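Local coordinates for glycerol-3-phosphate dehydrogenase [NAD(P)+] (Coxiella burnetii, PDB 3K96), which probably catalyses the NAD(P)H-dependent reduction of dihydroxyacetone phosphate to sn-glycerol 3-phosphate, a precursor for phospholipid synthesis, at residues H64-E67 and M68-E71; D92-A95 and S96-V100; E191-G195 and Q196-V200; G268-V271 and L272-D276; D293-E296 and A297-I301. All blocks are in the same frame, centred on the assembly; numbering follows the deposited sequence. Where two conformers were deposited one is given.

Contact 1. Residues H64-E67 and M68-E71; sequences HVDE and MQAE
One water ties Asp66 to Gln69, donating to Asp66 OD1 at 2.7 Å and to Gln69 OE1 at 2.7 Å. Both residues lie on helix 62-71, the crossover helix of the beta-alpha-beta unit that links strands 55-58 and 87-90 in the nucleotide-binding half of the enzyme. The carboxylate and amide do not touch directly, OD1 of Asp66 and OE1 of Gln69 being 4.4 Å apart. The Gln69 amide is held at its other end by the carbonyl of Ala89 on strand 87-90, while its NE2 passes 3.5 Å from CG1 of Val65. Four alpha-helical backbone bonds tie 64-67 to 68-71; in the shortest, Gln69 N donates to Val65 O at 2.8 Å.

On the buried side of the same helix, Met68 lies over the imidazole of His64. Its chain runs extended to SD and then bends (chi3 -77°), which brings the terminal methyl above the ring. ND1 is bonded to Ser59 and NE2 to Asn74, which together hold the rotation of the ring under the Met68 methyl; Glu67 pairs with Arg76 nearby. The methyl makes a CH-pi contact, Met68 CE standing 3.5 Å from the centroid of the His64 ring and 11° off its normal, whereas Met68 SD approaches obliquely.

Contact 2. Residues D92-A95 and S96-V100; sequences DLKA and SLEGV
The backbone makes a short helical run, 93-97, that leaves through a type II turn from Leu97 to Val100: Ser96 N donates to Asp92 O at 2.9 Å and Leu97 N to Leu93 O at 3.1 Å, and the turn closes with Val100 N on Leu97 O. Gly99 sits in this turn with a positive phi.

Among the side chains, Ser96 makes the tightest polar contact. Its hydroxyl lies between the backbone N and the carbonyl carbon (chi1 69°), from where Ser96 OG donates to Leu93 O at 2.6 Å. That carbonyl therefore receives two donors, since Leu97 N arrives nearly along the C=O axis while the hydroxyl comes in at a C=O...donor angle of 120°. Next to this pair, CD1 of Leu93 comes within 4.4 Å of CD1 of Leu97.

Asp92 is the N-cap of the helix. Its OD2 accepts from Ala95 N at 2.8 Å, met from above the carboxylate plane (58° out of it), and so satisfies an amide of the first turn. The helix follows strand 87-90 in the Rossmann-like half of the enzyme and covers the sheet there: Leu93 and Ser96 rest on Leu35, and Leu97 on Ala33, both of strand 32-35. At its C-terminal end Arg56 of strand 55-58 donates to the carbonyls of Ser96 and Glu98. On the outer side, Lys94 and Glu98 are opposite charges beyond salt-bridge range, Lys94 NZ standing 4.5 Å from Glu98 OE1.

Contact 3. Residues E191-G195 and Q196-V200; sequences ERLHG and QRFRV
Helix 183-193 stops at Leu193, His194 leaves helical backbone angles, and after a tight reversal through Gly195 and Gln196 the chain enters strand 198-203. One backbone bond spans the reversal, Gly195 N donating to Phe198 O at 2.8 Å.

A second clasp comes from a side chain. With CG anti to the backbone N (chi1 -176°), the His194 imidazole reaches across to the strand, and ND1 accepts from Val200 N at 3.1 Å. The donor lies in the ring plane and the N-H...acceptor angle is 172°, so ND1 serves as the acceptor, consistent with a ring not protonated at that nitrogen. Beyond it the ring crosses Arg199 obliquely: the two planes are 74° apart, and His194 CE1 sits 3.7 Å above the guanidinium plane, displaced towards its rim. The guanidinium is turned back on the loop before the strand, Arg199 NH2 donating to Gln196 O at 2.9 Å, with NE bonded to Tyr201; Leu349 of the second subunit also packs on Arg199.

On the inner side, Leu193 CB meets Val200 CG2 at 3.8 Å, and Leu193 CD2 lies 4.2 Å from Phe198 CE2, the two side chains running side by side. Phe198 also touches Trp40, a predicted NADPH-binding residue. The whole is the helix-to-strand joint of a beta-alpha-beta crossover, strand 174-180 through helix 183-193 to the edge strand 198-203.

Contact 4. Residues G268-V271 and L272-D276; sequences GDLV and LTCTD
Helix 264-275 carries part of the predicted sn-glycerol 3-phosphate site, and Asp269 and Thr273, one turn apart on it, make the central contact. Asp269 O accepts twice from Thr273: from the backbone N at 3.0 Å and from OG1 at 2.7 Å, the two donors arriving from opposite faces of the carbonyl plane. OG1 is placed for this by lying anti to its own carbonyl carbon (chi1 -47°). The Thr273 hydroxyl is also bonded to Lys216, the predicted proton acceptor, while Asp269 forms a salt bridge through OD2 with Lys134; the backbone carbonyl of Asp269 thus fixes the hydroxyl that Lys216 meets.

This buried helix lies in the all-helical C-terminal half, against helices 206-228 and 233-253. Towards them Leu270 CD1 packs on Cys274 SG at 3.6 Å, and both side chains touch Ile240. Near the end of the helix Thr275 repeats the hydroxyl-to-carbonyl pattern, Thr275 OG1 donating to Val271 O at 2.7 Å; the accompanying bond from Thr275 N is weak, with an N-H...acceptor angle of 121°. Just beyond, Asp276 OD1 is bonded to Ser233 OG of the second subunit.

Contact 5. Residues D293-E296 and A297-I301; sequences DKKE and AQQAI
Gln298 folds its amide back over the preceding turn, so that NE2 joins its own backbone N on Lys294 O. Gln298 N donates at 3.2 Å and Gln298 NE2 at 3.1 Å to that oxygen, from opposite faces of the carbonyl plane. The side-chain bond is straight at hydrogen (163°) and lies in the amide plane, yet it meets Lys294 O from well above the carbonyl plane (62° out of it). The chain gets there with CG anti to the carbonyl carbon, extended at chi2, and the amide plane turned about a right angle from the chain (chi3 89°).

One residue on, the side chain of Gln299 starts out with nearly the same chi1 but crosses Lys295 obliquely. The contact is loose, Gln299 NE2 being 4.0 Å from Lys295 CE, and Lys295 runs fully extended. Lys294 turns away, its NZ bonded to Leu335 O.

Before the helix, Asp293 accepts through OD2 from Lys295 N at 2.7 Å, with the donor above the carboxylate plane. Ala297 covers the inner side, packing on Phe284 and Ala287 of helix 280-290. The arrangement is that of an N-capped first turn, Asp293 opening the surface helix 294-301 of the C-terminal domain.

Contact 4 is the buried one and contact 5 the most exposed, although both belong to the helical C-terminal half; contacts 1, 2 and 3 are partly buried around the sheet-bearing half. Contacts 1 and 2 come before and after strand 87-90 along the chain, with nearest atoms about 6 Å apart. Asp caps open the helices of contacts 2 and 5, whereas contact 3 lies where a helix ends and a strand begins. Hydroxyls grip carbonyls in contacts 2 and 4, an amide does so in contact 5, and imidazoles serve as a CH-pi surface in contact 1 and as an acceptor in contact 3. Contacts 3 and 4 both reach the second subunit.

Contact 1. Residues H64-E67 and M68-E71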
loop_
_atom_site.group_PDB
_atom_site.type_symbol
_atom_site.label_atom_id
_atom_site.label_comp_id
_atom_site.label_asym_id
_atom_site.label_seq_id
_atom_site.Cartn_x
_atom_site.Cartn_y
_atom_site.Cartn_z
ATOM N N HIS A 64 29.862 18.905 11.231
ATOM C CA HIS A 64 28.422 18.827 11.511
ATOM C C HIS A 64 28.120 19.038 13.000
ATOM O O HIS A 64 27.217 19.793 13.342
ATOM C CB HIS A 64 27.882 17.486 10.979
ATOM C CG HIS A 64 26.397 17.334 11.076
ATOM N ND1 HIS A 64 25.789 16.112 11.274
ATOM C CD2 HIS A 64 25.402 18.248 11.044
ATOM C CE1 HIS A 64 24.481 16.281 11.336
ATOM N NE2 HIS A 64 24.220 17.567 11.197
ATOM N N VAL A 65 28.897 18.404 13.881
ATOM C CA VAL A 65 28.692 18.581 15.324
ATOM C C VAL A 65 28.932 20.041 15.742
ATOM O O VAL A 65 28.204 20.581 16.583
ATOM C CB VAL A 65 29.569 17.633 16.156
ATOM C CG1 VAL A 65 29.425 17.952 17.652
ATOM C CG2 VAL A 65 29.188 16.173 15.846
ATOM N N ASP A 66 29.933 20.676 15.147
ATOM C CA ASP A 66 30.206 22.101 15.413
ATOM C C ASP A 66 28.970 22.956 15.075
ATOM O O ASP A 66 28.558 23.833 15.855
ATOM C CB ASP A 66 31.422 22.559 14.600
ATOM C CG ASP A 66 32.714 21.972 15.119
ATOM O OD1 ASP A 66 32.815 21.785 16.358
ATOM O OD2 ASP A 66 33.635 21.714 14.312
ATOM N N GLU A 67 28.373 22.669 13.918
ATOM C CA GLU A 67 27.167 23.356 13.478
ATOM C C GLU A 67 26.040 23.193 14.491
ATOM O O GLU A 67 25.418 24.172 14.879
ATOM C CB GLU A 67 26.720 22.821 12.119
ATOM C CG GLU A 67 27.685 23.141 11.002
ATOM C CD GLU A 67 27.353 22.413 9.712
ATOM O OE1 GLU A 67 26.225 21.874 9.590
ATOM O OE2 GLU A 67 28.229 22.375 8.821
ATOM N N MET A 68 25.784 21.957 14.921
ATOM C CA MET A 68 24.730 21.703 15.906
ATOM C C MET A 68 25.017 22.322 17.286
ATOM O O MET A 68 24.113 22.838 17.939
ATOM C CB MET A 68 24.475 20.192 16.031
ATOM C CG MET A 68 23.856 19.604 14.767
ATOM S SD MET A 68 23.405 17.860 14.849
ATOM C CE MET A 68 25.018 17.080 14.675
ATOM N N GLN A 69 26.261 22.250 17.738
ATOM C CA GLN A 69 26.621 22.825 19.043
ATOM C C GLN A 69 26.420 24.334 19.016
ATOM O O GLN A 69 25.813 24.894 19.920
ATOM C CB GLN A 69 28.054 22.450 19.438
ATOM C CG GLN A 69 28.211 20.962 19.766
ATOM C CD GLN A 69 29.608 20.588 20.240
ATOM O OE1 GLN A 69 30.553 21.345 20.063
ATOM N NE2 GLN A 69 29.738 19.409 20.853
ATOM N N ALA A 70 26.864 24.975 17.939
ATOM C CA ALA A 70 26.713 26.414 17.793
ATOM C C ALA A 70 25.255 26.832 17.635
ATOM O O ALA A 70 24.807 27.761 18.286
ATOM C CB ALA A 70 27.516 26.914 16.598
ATOM N N GLU A 71 24.498 26.118 16.809
ATOM C CA GLU A 71 23.123 26.537 16.481
ATOM C C GLU A 71 21.964 25.950 17.284
ATOM O O GLU A 71 20.894 26.540 17.331
ATOM C CB GLU A 71 22.912 26.266 15.007
ATOM C CG GLU A 71 23.938 26.991 14.171
ATOM C CD GLU A 71 24.004 26.489 12.766
ATOM O OE1 GLU A 71 23.238 25.570 12.415
ATOM O OE2 GLU A 71 24.846 27.003 12.009
HETATM O O HOH W 1 31.798 23.127 18.532
#

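Contact 2. Residues D92-A95 and S96-V100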
loop_
_atom_site.group_PDB
_atom_site.type_symbol
_atom_site.label_atom_id
_atom_site.label_comp_id
_atom_site.label_asym_id
_atom_site.label_seq_id
_atom_site.Cartn_x
_atom_site.Cartn_y
_atom_site.Cartn_z
ATOM N N ASP A 92 32.706 13.091 19.486
ATOM C CA ASP A 92 33.588 11.997 19.895
ATOM C C ASP A 92 32.774 10.766 20.292
ATOM O O ASP A 92 31.965 10.809 21.218
ATOM C CB ASP A 92 34.489 12.427 21.065
ATOM C CG ASP A 92 35.450 11.306 21.514
ATOM O OD1 ASP A 92 36.125 10.701 20.648
ATOM O OD2 ASP A 92 35.535 11.042 22.731
ATOM N N LEU A 93 33.022 9.656 19.612
ATOM C CA LEU A 93 32.273 8.440 19.868
ATOM C C LEU A 93 32.477 7.967 21.280
ATOM O O LEU A 93 31.518 7.702 21.997
ATOM C CB LEU A 93 32.693 7.341 18.891
ATOM C CG LEU A 93 31.840 6.085 18.955
ATOM C CD1 LEU A 93 30.390 6.446 18.613
ATOM C CD2 LEU A 93 32.384 5.043 18.003
ATOM N N LYS A 94 33.739 7.867 21.686
ATOM C CA LYS A 94 34.066 7.419 23.035
ATOM C C LYS A 94 33.356 8.275 24.076
ATOM O O LYS A 94 32.721 7.751 24.991
ATOM C CB LYS A 94 35.585 7.454 23.258
ATOM C CG LYS A 94 36.054 6.915 24.638
ATOM C CD LYS A 94 37.578 6.953 24.737
ATOM C CE LYS A 94 38.084 6.607 26.134
ATOM N NZ LYS A 94 37.754 5.212 26.530
ATOM N N ALA A 95 33.463 9.594 23.934
ATOM C CA ALA A 95 32.841 10.528 24.874
ATOM C C ALA A 95 31.329 10.371 24.886
ATOM O O ALA A 95 30.695 10.470 25.925
ATOM C CB ALA A 95 33.202 11.943 24.506
ATOM N N SER A 96 30.739 10.119 23.728
ATOM C CA SER A 96 29.283 10.000 23.667
ATOM C C SER A 96 28.795 8.747 24.407
ATOM O O SER A 96 27.696 8.741 24.975
ATOM C CB SER A 96 28.793 10.016 22.210
ATOM O OG SER A 96 29.176 8.843 21.518
ATOM N N LEU A 97 29.623 7.700 24.417
ATOM C CA LEU A 97 29.258 6.449 25.070
ATOM C C LEU A 97 29.745 6.330 26.524
ATOM O O LEU A 97 29.406 5.383 27.208
ATOM C CB LEU A 97 29.760 5.262 24.249
ATOM C CG LEU A 97 29.177 5.172 22.825
ATOM C CD1 LEU A 97 29.681 3.925 22.173
ATOM C CD2 LEU A 97 27.653 5.192 22.829
ATOM N N GLU A 98 30.531 7.285 27.003
ATOM C CA GLU A 98 31.004 7.224 28.399
ATOM C C GLU A 98 29.813 7.522 29.330
ATOM O O GLU A 98 29.198 8.570 29.239
ATOM C CB GLU A 98 32.157 8.209 28.609
ATOM C CG GLU A 98 32.910 8.062 29.941
ATOM C CD GLU A 98 33.691 6.756 30.054
ATOM O OE1 GLU A 98 34.171 6.242 29.010
ATOM O OE2 GLU A 98 33.840 6.255 31.195
ATOM N N GLY A 99 29.478 6.580 30.210
ATOM C CA GLY A 99 28.340 6.738 31.124
ATOM C C GLY A 99 27.006 6.350 30.479
ATOM O O GLY A 99 25.934 6.574 31.040
ATOM N N VAL A 100 27.075 5.758 29.299
ATOM C CA VAL A 100 25.877 5.350 28.560
ATOM C C VAL A 100 25.966 3.868 28.262
ATOM O O VAL A 100 27.027 3.388 27.866
ATOM C CB VAL A 100 25.796 6.104 27.210
ATOM C CG1 VAL A 100 24.718 5.494 26.304
ATOM C CG2 VAL A 100 25.570 7.591 27.457
HETATM O O HOH W 2 33.034 5.053 26.025
#

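Contact 3. Residues E191-G195 and Q196-V200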
loop_
_atom_site.group_PDB
_atom_site.type_symbol
_atom_site.label_atom_id
_atom_site.label_comp_id
_atom_site.label_asym_id
_atom_site.label_seq_id
_atom_site.Cartn_x
_atom_site.Cartn_y
_atom_site.Cartn_z
ATOM N N GLU A 191 8.944 1.817 26.671
ATOM C CA GLU A 191 8.679 2.781 27.720
ATOM C C GLU A 191 9.274 4.160 27.383
ATOM O O GLU A 191 8.634 5.175 27.607
ATOM C CB GLU A 191 9.207 2.284 29.054
ATOM C CG GLU A 191 8.817 3.219 30.192
ATOM C CD GLU A 191 9.256 2.717 31.553
ATOM O OE1 GLU A 191 10.284 2.001 31.629
ATOM O OE2 GLU A 191 8.566 3.059 32.543
ATOM N N ARG A 192 10.496 4.204 26.857
ATOM C CA ARG A 192 11.095 5.493 26.491
ATOM C C ARG A 192 10.444 6.205 25.299
ATOM O O ARG A 192 10.315 7.425 25.291
ATOM C CB ARG A 192 12.559 5.311 26.086
ATOM C CG ARG A 192 13.585 5.223 27.208
ATOM C CD ARG A 192 14.970 5.275 26.584
ATOM N NE ARG A 192 16.062 5.205 27.554
ATOM C CZ ARG A 192 16.612 6.250 28.160
ATOM N NH1 ARG A 192 16.169 7.469 27.942
ATOM N NH2 ARG A 192 17.616 6.067 28.998
ATOM N N LEU A 193 10.079 5.425 24.281
ATOM C CA LEU A 193 9.605 5.959 22.995
ATOM C C LEU A 193 8.107 6.102 22.809
ATOM O O LEU A 193 7.633 7.064 22.211
ATOM C CB LEU A 193 10.108 5.032 21.880
ATOM C CG LEU A 193 11.589 5.104 21.530
ATOM C CD1 LEU A 193 12.068 3.820 20.863
ATOM C CD2 LEU A 193 11.885 6.346 20.658
ATOM N N HIS A 194 7.375 5.113 23.288
ATOM C CA HIS A 194 5.953 5.089 23.112
ATOM C C HIS A 194 5.256 6.276 23.734
ATOM O O HIS A 194 5.561 6.679 24.864
ATOM C CB HIS A 194 5.359 3.809 23.667
ATOM C CG HIS A 194 3.900 3.698 23.409
ATOM N ND1 HIS A 194 3.390 3.441 22.156
ATOM C CD2 HIS A 194 2.837 3.844 24.232
ATOM C CE1 HIS A 194 2.071 3.409 22.223
ATOM N NE2 HIS A 194 1.710 3.655 23.472
ATOM N N GLY A 195 4.324 6.838 22.987
ATOM C CA GLY A 195 3.588 7.975 23.461
ATOM C C GLY A 195 2.475 8.344 22.530
ATOM O O GLY A 195 2.327 7.773 21.450
ATOM N N GLN A 196 1.661 9.277 22.983
ATOM C CA GLN A 196 0.511 9.792 22.246
ATOM C C GLN A 196 0.559 9.785 20.689
ATOM O O GLN A 196 -0.201 9.042 20.079
ATOM C CB GLN A 196 0.147 11.183 22.803
ATOM C CG GLN A 196 1.349 12.059 23.226
ATOM C CD GLN A 196 2.151 11.493 24.415
ATOM O OE1 GLN A 196 1.679 10.627 25.155
ATOM N NE2 GLN A 196 3.368 11.991 24.592
ATOM N N ARG A 197 1.422 10.596 20.067
ATOM C CA ARG A 197 1.513 10.675 18.606
ATOM C C ARG A 197 2.569 9.792 17.971
ATOM O O ARG A 197 2.562 9.617 16.751
ATOM C CB ARG A 197 1.808 12.112 18.196
ATOM C CG ARG A 197 0.868 13.111 18.800
ATOM C CD ARG A 197 -0.432 13.256 18.072
ATOM N NE ARG A 197 -0.312 14.205 16.971
ATOM C CZ ARG A 197 -1.342 14.763 16.347
ATOM N NH1 ARG A 197 -2.583 14.483 16.718
ATOM N NH2 ARG A 197 -1.132 15.617 15.361
ATOM N N PHE A 198 3.506 9.290 18.772
ATOM C CA PHE A 198 4.554 8.387 18.275
ATOM C C PHE A 198 4.361 7.085 19.006
ATOM O O PHE A 198 4.732 6.950 20.184
ATOM C CB PHE A 198 5.957 8.944 18.522
ATOM C CG PHE A 198 7.041 8.145 17.865
ATOM C CD1 PHE A 198 7.374 8.370 16.541
ATOM C CD2 PHE A 198 7.694 7.142 18.550
ATOM C CE1 PHE A 198 8.376 7.630 15.920
ATOM C CE2 PHE A 198 8.696 6.403 17.942
ATOM C CZ PHE A 198 9.034 6.649 16.616
ATOM N N ARG A 199 3.774 6.126 18.305
ATOM C CA ARG A 199 3.409 4.866 18.907
ATOM C C ARG A 199 4.287 3.714 18.436
ATOM O O ARG A 199 4.569 3.575 17.245
ATOM C CB ARG A 199 1.935 4.613 18.644
ATOM C CG ARG A 199 1.085 5.822 19.023
ATOM C CD ARG A 199 -0.406 5.577 18.899
ATOM N NE ARG A 199 -0.919 4.797 20.021
ATOM C CZ ARG A 199 -1.187 5.310 21.228
ATOM N NH1 ARG A 199 -1.652 4.531 22.200
ATOM N NH2 ARG A 199 -0.982 6.598 21.477
ATOM N N VAL A 200 4.707 2.894 19.398
ATOM C CA VAL A 200 5.642 1.803 19.155
ATOM C C VAL A 200 5.015 0.515 19.592
ATOM O O VAL A 200 4.636 0.367 20.748
ATOM C CB VAL A 200 6.953 2.042 19.950
ATOM C CG1 VAL A 200 7.940 0.937 19.703
ATOM C CG2 VAL A 200 7.541 3.384 19.575
#

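Contact 4. Residues G268-V271 and L272-D276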
loop_
_atom_site.group_PDB
_atom_site.type_symbol
_atom_site.label_atom_id
_atom_site.label_comp_id
_atom_site.label_asym_id
_atom_site.label_seq_id
_atom_site.Cartn_x
_atom_site.Cartn_y
_atom_site.Cartn_z
ATOM N N GLY A 268 3.308 -1.353 5.731
ATOM C CA GLY A 268 3.230 0.047 6.111
ATOM C C GLY A 268 4.306 0.894 5.505
ATOM O O GLY A 268 4.022 1.861 4.789
ATOM N N ASP A 269 5.556 0.523 5.792
ATOM C CA ASP A 269 6.725 1.241 5.301
ATOM C C ASP A 269 6.791 1.174 3.772
ATOM O O ASP A 269 7.215 2.116 3.108
ATOM C CB ASP A 269 7.975 0.614 5.903
ATOM C CG ASP A 269 9.138 1.573 6.000
ATOM O OD1 ASP A 269 9.016 2.764 5.624
ATOM O OD2 ASP A 269 10.201 1.131 6.495
ATOM N N LEU A 270 6.359 0.066 3.201
ATOM C CA LEU A 270 6.416 -0.060 1.735
ATOM C C LEU A 270 5.469 0.890 1.036
ATOM O O LEU A 270 5.855 1.553 0.084
ATOM C CB LEU A 270 6.116 -1.486 1.301
ATOM C CG LEU A 270 6.225 -1.830 -0.186
ATOM C CD1 LEU A 270 7.660 -1.746 -0.662
ATOM C CD2 LEU A 270 5.707 -3.253 -0.363
ATOM N N VAL A 271 4.230 0.963 1.498
ATOM C CA VAL A 271 3.287 1.850 0.851
ATOM C C VAL A 271 3.735 3.294 0.976
ATOM O O VAL A 271 3.689 4.038 0.005
ATOM C CB VAL A 271 1.840 1.639 1.335
ATOM C CG1 VAL A 271 1.423 0.218 1.028
ATOM C CG2 VAL A 271 1.687 1.947 2.814
ATOM N N LEU A 272 4.219 3.674 2.157
ATOM C CA LEU A 272 4.712 5.028 2.379
ATOM C C LEU A 272 5.833 5.369 1.427
ATOM O O LEU A 272 5.788 6.393 0.722
ATOM C CB LEU A 272 5.254 5.186 3.813
ATOM C CG LEU A 272 6.029 6.494 4.062
ATOM C CD1 LEU A 272 5.079 7.697 3.967
ATOM C CD2 LEU A 272 6.738 6.480 5.416
ATOM N N THR A 273 6.826 4.486 1.356
ATOM C CA THR A 273 8.029 4.771 0.581
ATOM C C THR A 273 7.823 4.698 -0.931
ATOM O O THR A 273 8.517 5.391 -1.687
ATOM C CB THR A 273 9.176 3.851 0.987
ATOM O OG1 THR A 273 9.262 3.811 2.429
ATOM C CG2 THR A 273 10.499 4.346 0.390
ATOM N N CYS A 274 6.880 3.869 -1.366
ATOM C CA CYS A 274 6.597 3.741 -2.795
ATOM C C CYS A 274 5.657 4.826 -3.350
ATOM O O CYS A 274 5.492 4.938 -4.557
ATOM C CB CYS A 274 6.030 2.365 -3.089
ATOM S SG CYS A 274 7.250 1.051 -2.918
ATOM N N THR A 275 5.045 5.623 -2.483
ATOM C CA THR A 275 4.130 6.638 -2.951
ATOM C C THR A 275 4.470 8.067 -2.539
ATOM O O THR A 275 3.848 8.985 -3.016
ATOM C CB THR A 275 2.704 6.342 -2.455
ATOM O OG1 THR A 275 2.685 6.356 -1.025
ATOM C CG2 THR A 275 2.223 4.978 -2.949
ATOM N N ASP A 276 5.470 8.285 -1.700
ATOM C CA ASP A 276 5.704 9.639 -1.236
ATOM C C ASP A 276 6.757 10.466 -1.996
ATOM O O ASP A 276 7.759 9.936 -2.454
ATOM C CB ASP A 276 6.122 9.594 0.213
ATOM C CG ASP A 276 5.660 10.804 0.958
ATOM O OD1 ASP A 276 4.444 10.851 1.281
ATOM O OD2 ASP A 276 6.489 11.685 1.236
#

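Contact 5. Residues D293-E296 and A297-I301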
loop_
_atom_site.group_PDB
_atom_site.type_symbol
_atom_site.label_atom_id
_atom_site.label_comp_id
_atom_site.label_asym_id
_atom_site.label_seq_id
_atom_site.Cartn_x
_atom_site.Cartn_y
_atom_site.Cartn_z
ATOM N N ASP A 293 20.580 9.436 -16.306
ATOM C CA ASP A 293 21.561 8.420 -15.974
ATOM C C ASP A 293 21.751 8.378 -14.457
ATOM O O ASP A 293 21.666 9.400 -13.786
ATOM C CB ASP A 293 22.886 8.690 -16.698
ATOM C CG ASP A 293 24.002 7.803 -16.211
ATOM O OD1 ASP A 293 24.228 6.743 -16.841
ATOM O OD2 ASP A 293 24.603 8.124 -15.165
ATOM N N LYS A 294 22.016 7.194 -13.923
ATOM C CA LYS A 294 22.117 7.024 -12.480
ATOM C C LYS A 294 23.107 7.971 -11.791
ATOM O O LYS A 294 22.871 8.389 -10.671
ATOM C CB LYS A 294 22.411 5.562 -12.110
ATOM C CG LYS A 294 23.783 5.016 -12.548
ATOM C CD LYS A 294 24.019 3.612 -11.953
ATOM C CE LYS A 294 25.305 2.946 -12.469
ATOM N NZ LYS A 294 25.235 2.817 -13.956
ATOM N N LYS A 295 24.196 8.314 -12.469
ATOM C CA LYS A 295 25.201 9.188 -11.899
ATOM C C LYS A 295 24.670 10.602 -11.717
ATOM O O LYS A 295 24.777 11.195 -10.627
ATOM C CB LYS A 295 26.427 9.230 -12.804
ATOM C CG LYS A 295 27.559 10.121 -12.281
ATOM C CD LYS A 295 28.763 10.072 -13.246
ATOM C CE LYS A 295 29.964 10.854 -12.719
ATOM N NZ LYS A 295 31.103 10.829 -13.720
ATOM N N GLU A 296 24.115 11.156 -12.792
ATOM C CA GLU A 296 23.587 12.497 -12.733
ATOM C C GLU A 296 22.415 12.559 -11.757
ATOM O O GLU A 296 22.288 13.542 -11.026
ATOM C CB GLU A 296 23.171 13.022 -14.109
ATOM C CG GLU A 296 22.666 14.458 -14.029
ATOM C CD GLU A 296 22.429 15.118 -15.380
ATOM O OE1 GLU A 296 22.387 14.399 -16.416
ATOM O OE2 GLU A 296 22.255 16.369 -15.374
ATOM N N ALA A 297 21.600 11.501 -11.711
ATOM C CA ALA A 297 20.433 11.491 -10.813
ATOM C C ALA A 297 20.848 11.591 -9.355
ATOM O O ALA A 297 20.198 12.282 -8.562
ATOM C CB ALA A 297 19.564 10.268 -11.031
ATOM N N GLN A 298 21.904 10.878 -8.991
ATOM C CA GLN A 298 22.373 10.940 -7.617
ATOM C C GLN A 298 23.069 12.269 -7.336
ATOM O O GLN A 298 22.960 12.788 -6.238
ATOM C CB GLN A 298 23.311 9.782 -7.316
ATOM C CG GLN A 298 22.606 8.445 -7.211
ATOM C CD GLN A 298 23.602 7.318 -7.138
ATOM O OE1 GLN A 298 24.036 6.951 -6.048
ATOM N NE2 GLN A 298 24.056 6.833 -8.301
ATOM N N GLN A 299 23.802 12.813 -8.307
ATOM C CA GLN A 299 24.462 14.111 -8.091
ATOM C C GLN A 299 23.438 15.200 -7.857
ATOM O O GLN A 299 23.631 16.065 -6.999
ATOM C CB GLN A 299 25.343 14.493 -9.256
ATOM C CG GLN A 299 26.563 13.628 -9.392
ATOM C CD GLN A 299 27.302 13.893 -10.679
ATOM O OE1 GLN A 299 26.692 14.072 -11.752
ATOM N NE2 GLN A 299 28.616 13.911 -10.594
ATOM N N ALA A 300 22.355 15.166 -8.629
ATOM C CA ALA A 300 21.293 16.136 -8.485
ATOM C C ALA A 300 20.697 16.061 -7.074
ATOM O O ALA A 300 20.460 17.087 -6.431
ATOM C CB ALA A 300 20.206 15.904 -9.566
ATOM N N ILE A 301 20.456 14.850 -6.585
ATOM C CA ILE A 301 19.913 14.664 -5.229
ATOM C C ILE A 301 20.898 15.202 -4.176
ATOM O O ILE A 301 20.491 15.785 -3.164
ATOM C CB ILE A 301 19.544 13.189 -4.971
ATOM C CG1 ILE A 301 18.346 12.796 -5.853
ATOM C CG2 ILE A 301 19.186 12.959 -3.474
ATOM C CD1 ILE A 301 17.972 11.300 -5.807
#